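Local coordinates for protein SG7.AF (Anopheles freeborni, PDB 6XL7) that inhibits the alternative pathway of host complement as a mosquito salivary protein, blocking the activated C3 convertase C3bBb, at residues 1-12 and 41-52. Sequence-based numbering, arbitrary orientation.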
loop_
_atom_site.group_PDB
_atom_site.type_symbol
_atom_site.label_atom_id
_atom_site.label_comp_id
_atom_site.label_asym_id
_atom_site.label_seq_id
_atom_site.Cartn_x
_atom_site.Cartn_y
_atom_site.Cartn_z
ATOM N N ALA A 1 -12.604 3.107 -15.769
ATOM C CA ALA A 1 -14.005 3.345 -15.441
ATOM C C ALA A 1 -14.298 2.911 -14.005
ATOM O O ALA A 1 -13.409 2.418 -13.313
ATOM C CB ALA A 1 -14.884 2.596 -16.419
ATOM N N ARG A 2 -15.556 3.099 -13.581
ATOM C CA ARG A 2 -15.947 2.732 -12.222
ATOM C C ARG A 2 -15.641 1.267 -11.926
ATOM O O ARG A 2 -15.190 0.937 -10.824
ATOM C CB ARG A 2 -17.436 3.011 -12.017
ATOM C CG ARG A 2 -17.939 2.629 -10.615
ATOM C CD ARG A 2 -19.441 2.824 -10.487
ATOM N NE ARG A 2 -20.178 2.257 -11.614
ATOM C CZ ARG A 2 -20.520 0.978 -11.730
ATOM N NH1 ARG A 2 -21.176 0.570 -12.808
ATOM N NH2 ARG A 2 -20.209 0.110 -10.775
ATOM N N LYS A 3 -15.883 0.371 -12.890
ATOM C CA LYS A 3 -15.608 -1.046 -12.642
ATOM C C LYS A 3 -14.147 -1.291 -12.298
ATOM O O LYS A 3 -13.837 -2.177 -11.489
ATOM C CB LYS A 3 -16.039 -1.910 -13.827
ATOM C CG LYS A 3 -15.210 -1.706 -15.090
ATOM C CD LYS A 3 -15.688 -2.594 -16.241
ATOM C CE LYS A 3 -15.186 -4.013 -16.095
ATOM N NZ LYS A 3 -15.635 -4.866 -17.233
ATOM N N HIS A 4 -13.233 -0.511 -12.878
ATOM C CA HIS A 4 -11.817 -0.669 -12.566
ATOM C C HIS A 4 -11.486 -0.148 -11.178
ATOM O O HIS A 4 -10.623 -0.711 -10.491
ATOM C CB HIS A 4 -10.970 0.033 -13.623
ATOM C CG HIS A 4 -11.280 -0.428 -15.001
ATOM N ND1 HIS A 4 -12.101 0.278 -15.853
ATOM C CD2 HIS A 4 -10.953 -1.571 -15.648
ATOM C CE1 HIS A 4 -12.234 -0.392 -16.983
ATOM N NE2 HIS A 4 -11.545 -1.516 -16.885
ATOM N N VAL A 5 -12.144 0.937 -10.757
ATOM C CA VAL A 5 -12.008 1.397 -9.380
ATOM C C VAL A 5 -12.432 0.295 -8.421
ATOM O O VAL A 5 -11.723 -0.013 -7.453
ATOM C CB VAL A 5 -12.808 2.693 -9.160
ATOM C CG1 VAL A 5 -12.740 3.105 -7.686
ATOM C CG2 VAL A 5 -12.248 3.810 -10.055
ATOM N N GLN A 6 -13.570 -0.343 -8.703
ATOM C CA GLN A 6 -14.048 -1.402 -7.816
ATOM C C GLN A 6 -13.083 -2.582 -7.780
ATOM O O GLN A 6 -12.802 -3.116 -6.700
ATOM C CB GLN A 6 -15.449 -1.853 -8.209
ATOM C CG GLN A 6 -16.037 -2.829 -7.177
ATOM C CD GLN A 6 -17.395 -3.355 -7.555
ATOM O OE1 GLN A 6 -17.692 -4.536 -7.364
ATOM N NE2 GLN A 6 -18.247 -2.482 -8.066
ATOM N N GLU A 7 -12.566 -3.003 -8.940
ATOM C CA GLU A 7 -11.633 -4.126 -8.958
ATOM C C GLU A 7 -10.347 -3.773 -8.219
ATOM O O GLU A 7 -9.785 -4.597 -7.484
ATOM C CB GLU A 7 -11.336 -4.557 -10.398
ATOM C CG GLU A 7 -10.415 -5.786 -10.434
ATOM C CD GLU A 7 -10.139 -6.317 -11.823
ATOM O OE1 GLU A 7 -10.570 -5.690 -12.814
ATOM O OE2 GLU A 7 -9.479 -7.377 -11.913
ATOM N N LEU A 8 -9.876 -2.540 -8.380
ATOM C CA LEU A 8 -8.701 -2.103 -7.650
ATOM C C LEU A 8 -8.966 -2.075 -6.147
ATOM O O LEU A 8 -8.114 -2.489 -5.348
ATOM C CB LEU A 8 -8.282 -0.734 -8.174
ATOM C CG LEU A 8 -7.030 -0.134 -7.555
ATOM C CD1 LEU A 8 -5.790 -0.920 -7.972
ATOM C CD2 LEU A 8 -6.915 1.313 -7.991
ATOM N N LEU A 9 -10.135 -1.586 -5.734
ATOM C CA LEU A 9 -10.435 -1.545 -4.304
ATOM C C LEU A 9 -10.641 -2.941 -3.725
ATOM O O LEU A 9 -10.329 -3.171 -2.548
ATOM C CB LEU A 9 -11.623 -0.621 -4.030
ATOM C CG LEU A 9 -11.248 0.834 -4.336
ATOM C CD1 LEU A 9 -12.449 1.737 -4.237
ATOM C CD2 LEU A 9 -10.144 1.322 -3.400
ATOM N N LYS A 10 -11.134 -3.883 -4.529
ATOM C CA LYS A 10 -11.163 -5.278 -4.102
ATOM C C LYS A 10 -9.763 -5.749 -3.735
ATOM O O LYS A 10 -9.566 -6.420 -2.711
ATOM C CB LYS A 10 -11.746 -6.129 -5.226
ATOM C CG LYS A 10 -11.636 -7.632 -5.010
ATOM C CD LYS A 10 -12.273 -8.354 -6.181
ATOM C CE LYS A 10 -12.075 -9.853 -6.098
ATOM N NZ LYS A 10 -12.521 -10.521 -7.350
ATOM N N THR A 11 -8.775 -5.362 -4.535
ATOM C CA THR A 11 -7.387 -5.698 -4.238
ATOM C C THR A 11 -6.901 -4.993 -2.973
ATOM O O THR A 11 -6.189 -5.593 -2.159
ATOM C CB THR A 11 -6.523 -5.378 -5.460
ATOM O OG1 THR A 11 -6.703 -6.416 -6.433
ATOM C CG2 THR A 11 -5.051 -5.298 -5.107
ATOM N N PHE A 12 -7.278 -3.724 -2.772
ATOM C CA PHE A 12 -6.862 -3.034 -1.553
ATOM C C PHE A 12 -7.457 -3.676 -0.309
ATOM O O PHE A 12 -6.813 -3.685 0.749
ATOM C CB PHE A 12 -7.192 -1.533 -1.611
ATOM C CG PHE A 12 -6.160 -0.717 -2.335
ATOM C CD1 PHE A 12 -5.021 -0.287 -1.676
ATOM C CD2 PHE A 12 -6.310 -0.404 -3.675
ATOM C CE1 PHE A 12 -4.050 0.437 -2.345
ATOM C CE2 PHE A 12 -5.343 0.335 -4.350
ATOM C CZ PHE A 12 -4.207 0.743 -3.684
ATOM N N LEU A 41 -3.711 5.465 -7.617
ATOM C CA LEU A 41 -4.066 4.378 -8.528
ATOM C C LEU A 41 -5.551 4.389 -8.884
ATOM O O LEU A 41 -5.913 4.058 -10.020
ATOM C CB LEU A 41 -3.628 3.021 -7.979
ATOM C CG LEU A 41 -2.119 2.796 -7.876
ATOM C CD1 LEU A 41 -1.856 1.448 -7.220
ATOM C CD2 LEU A 41 -1.447 2.876 -9.243
ATOM N N THR A 42 -6.413 4.752 -7.935
ATOM C CA THR A 42 -7.824 4.903 -8.255
ATOM C C THR A 42 -8.020 5.960 -9.330
ATOM O O THR A 42 -8.758 5.749 -10.297
ATOM C CB THR A 42 -8.605 5.263 -6.997
ATOM O OG1 THR A 42 -8.533 4.175 -6.073
ATOM C CG2 THR A 42 -10.054 5.529 -7.334
ATOM N N LYS A 43 -7.356 7.111 -9.174
ATOM C CA LYS A 43 -7.455 8.171 -10.173
ATOM C C LYS A 43 -7.003 7.679 -11.540
ATOM O O LYS A 43 -7.598 8.033 -12.565
ATOM C CB LYS A 43 -6.587 9.362 -9.773
ATOM C CG LYS A 43 -6.974 10.116 -8.529
ATOM C CD LYS A 43 -6.079 11.352 -8.444
ATOM C CE LYS A 43 -6.173 12.057 -7.117
ATOM N NZ LYS A 43 -5.410 13.337 -7.133
ATOM N N LYS A 44 -5.950 6.864 -11.575
ATOM C CA LYS A 44 -5.434 6.363 -12.844
ATOM C C LYS A 44 -6.458 5.479 -13.545
ATOM O O LYS A 44 -6.766 5.676 -14.730
ATOM C CB LYS A 44 -4.142 5.596 -12.579
ATOM C CG LYS A 44 -3.426 5.056 -13.805
ATOM C CD LYS A 44 -2.083 4.464 -13.370
ATOM C CE LYS A 44 -1.302 3.827 -14.516
ATOM N NZ LYS A 44 -0.772 4.827 -15.481
ATOM N N VAL A 45 -7.001 4.491 -12.830
ATOM C CA VAL A 45 -7.873 3.519 -13.482
ATOM C C VAL A 45 -9.243 4.088 -13.785
ATOM O O VAL A 45 -9.944 3.554 -14.651
ATOM C CB VAL A 45 -7.987 2.193 -12.708
ATOM C CG1 VAL A 45 -6.609 1.636 -12.388
ATOM C CG2 VAL A 45 -8.861 2.347 -11.445
ATOM N N LEU A 46 -9.643 5.155 -13.099
ATOM C CA LEU A 46 -10.901 5.802 -13.435
ATOM C C LEU A 46 -10.950 6.178 -14.911
ATOM O O LEU A 46 -12.017 6.104 -15.528
ATOM C CB LEU A 46 -11.075 7.036 -12.549
ATOM C CG LEU A 46 -12.424 7.731 -12.507
ATOM C CD1 LEU A 46 -13.544 6.731 -12.266
ATOM C CD2 LEU A 46 -12.373 8.778 -11.410
ATOM N N ASN A 47 -9.796 6.543 -15.498
ATOM C CA ASN A 47 -9.710 6.999 -16.887
ATOM C C ASN A 47 -9.925 5.897 -17.911
ATOM O O ASN A 47 -10.189 6.203 -19.077
ATOM C CB ASN A 47 -8.324 7.594 -17.179
ATOM C CG ASN A 47 -8.023 8.848 -16.377
ATOM O OD1 ASN A 47 -8.491 9.938 -16.713
ATOM N ND2 ASN A 47 -7.221 8.706 -15.327
ATOM N N TYR A 48 -9.788 4.641 -17.523
ATOM C CA TYR A 48 -9.768 3.563 -18.500
ATOM C C TYR A 48 -11.135 3.419 -19.150
ATOM O O TYR A 48 -12.168 3.593 -18.495
ATOM C CB TYR A 48 -9.430 2.264 -17.787
ATOM C CG TYR A 48 -8.021 2.181 -17.245
ATOM C CD1 TYR A 48 -7.049 3.118 -17.600
ATOM C CD2 TYR A 48 -7.665 1.151 -16.391
ATOM C CE1 TYR A 48 -5.752 3.026 -17.098
ATOM C CE2 TYR A 48 -6.382 1.047 -15.903
ATOM C CZ TYR A 48 -5.438 1.986 -16.250
ATOM O OH TYR A 48 -4.157 1.850 -15.748
ATOM N N TRP A 49 -11.151 3.075 -20.439
ATOM C CA TRP A 49 -12.424 2.798 -21.084
ATOM C C TRP A 49 -13.058 1.552 -20.488
ATOM O O TRP A 49 -12.409 0.735 -19.824
ATOM C CB TRP A 49 -12.277 2.584 -22.596
ATOM C CG TRP A 49 -13.097 3.524 -23.425
ATOM C CD1 TRP A 49 -14.256 3.262 -24.105
ATOM C CD2 TRP A 49 -12.793 4.893 -23.660
ATOM N NE1 TRP A 49 -14.683 4.398 -24.750
ATOM C CE2 TRP A 49 -13.801 5.417 -24.487
ATOM C CE3 TRP A 49 -11.756 5.731 -23.235
ATOM C CZ2 TRP A 49 -13.799 6.748 -24.906
ATOM C CZ3 TRP A 49 -11.749 7.027 -23.646
ATOM C CH2 TRP A 49 -12.763 7.536 -24.462
ATOM N N ASP A 50 -14.345 1.396 -20.793
ATOM C CA ASP A 50 -15.190 0.446 -20.086
ATOM C C ASP A 50 -14.628 -0.978 -20.109
ATOM O O ASP A 50 -14.826 -1.734 -19.153
ATOM C CB ASP A 50 -16.606 0.467 -20.692
ATOM C CG ASP A 50 -17.136 1.894 -20.997
ATOM O OD1 ASP A 50 -16.370 2.895 -20.984
ATOM O OD2 ASP A 50 -18.363 2.021 -21.225
ATOM N N ASP A 51 -13.923 -1.376 -21.175
ATOM C CA ASP A 51 -13.520 -2.771 -21.332
ATOM C C ASP A 51 -12.012 -3.010 -21.223
ATOM O O ASP A 51 -11.526 -4.079 -21.612
ATOM C CB ASP A 51 -14.123 -3.370 -22.601
ATOM C CG ASP A 51 -15.619 -3.557 -22.479
ATOM O OD1 ASP A 51 -16.045 -4.634 -22.003
ATOM O OD2 ASP A 51 -16.368 -2.614 -22.807
ATOM N N VAL A 52 -11.265 -2.056 -20.667
ATOM C CA VAL A 52 -9.879 -2.337 -20.302
ATOM C C VAL A 52 -9.839 -3.514 -19.336
ATOM O O VAL A 52 -10.692 -3.644 -18.445
ATOM C CB VAL A 52 -9.227 -1.088 -19.685
ATOM C CG1 VAL A 52 -7.867 -1.435 -19.101
ATOM C CG2 VAL A 52 -9.073 0.009 -20.727
#
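The imidazole of H4 is packed on both faces: Y48 CB lies over one, 4.1 Å from the ring centroid in a CH-pi contact, and CG of K3, from its own helix, lies over the rim of the opposite one. The Y48 ring turns its edge to the face of H4 in a T-shaped pair, and takes CA of V45 over the centre of one of its own faces. At the edge of the imidazole V52 O lies in the ring plane, and NE2 of H4 donates to it (2.8 Å, N-H...O angle 155°). The other ring nitrogen, ND1, accepts from the amino terminus A1 N at 2.9 Å. With CG anti to the carbonyl carbon, the H4 ring is carried toward the type I turn W49-V52; chi2 of 99° then points ND1 to A1 N and NE2 to V52 O. A1 N also donates to three carbonyls: V45 O (2.9 Å, in the carbonyl plane), L46 O from above its plane, and Y48 O (2.8 Å). Four acceptors therefore surround the terminal nitrogen, a setting that would suit a protonated amine; with three protons for four acceptors, at least one would be shared. Farther along, the helices run roughly antiparallel, the short segment axes 8.2 Å apart and inclined at 147°, with apolar packing between them. V5 CG2 meets L46 CD1 at 3.9 Å, while V45 CG2 presses on the backbone of H4 and V5. L8 CD2 lies against L41, whose CD1 approaches the edge of the F12 ring. The contact lays helix 2-13 along the C-terminal part of helix 23-46; L54 of strand 53-54 touches H4 and Y48, M62 of helix 56-77 meets F12, and T110 of helix 89-113 backs L41.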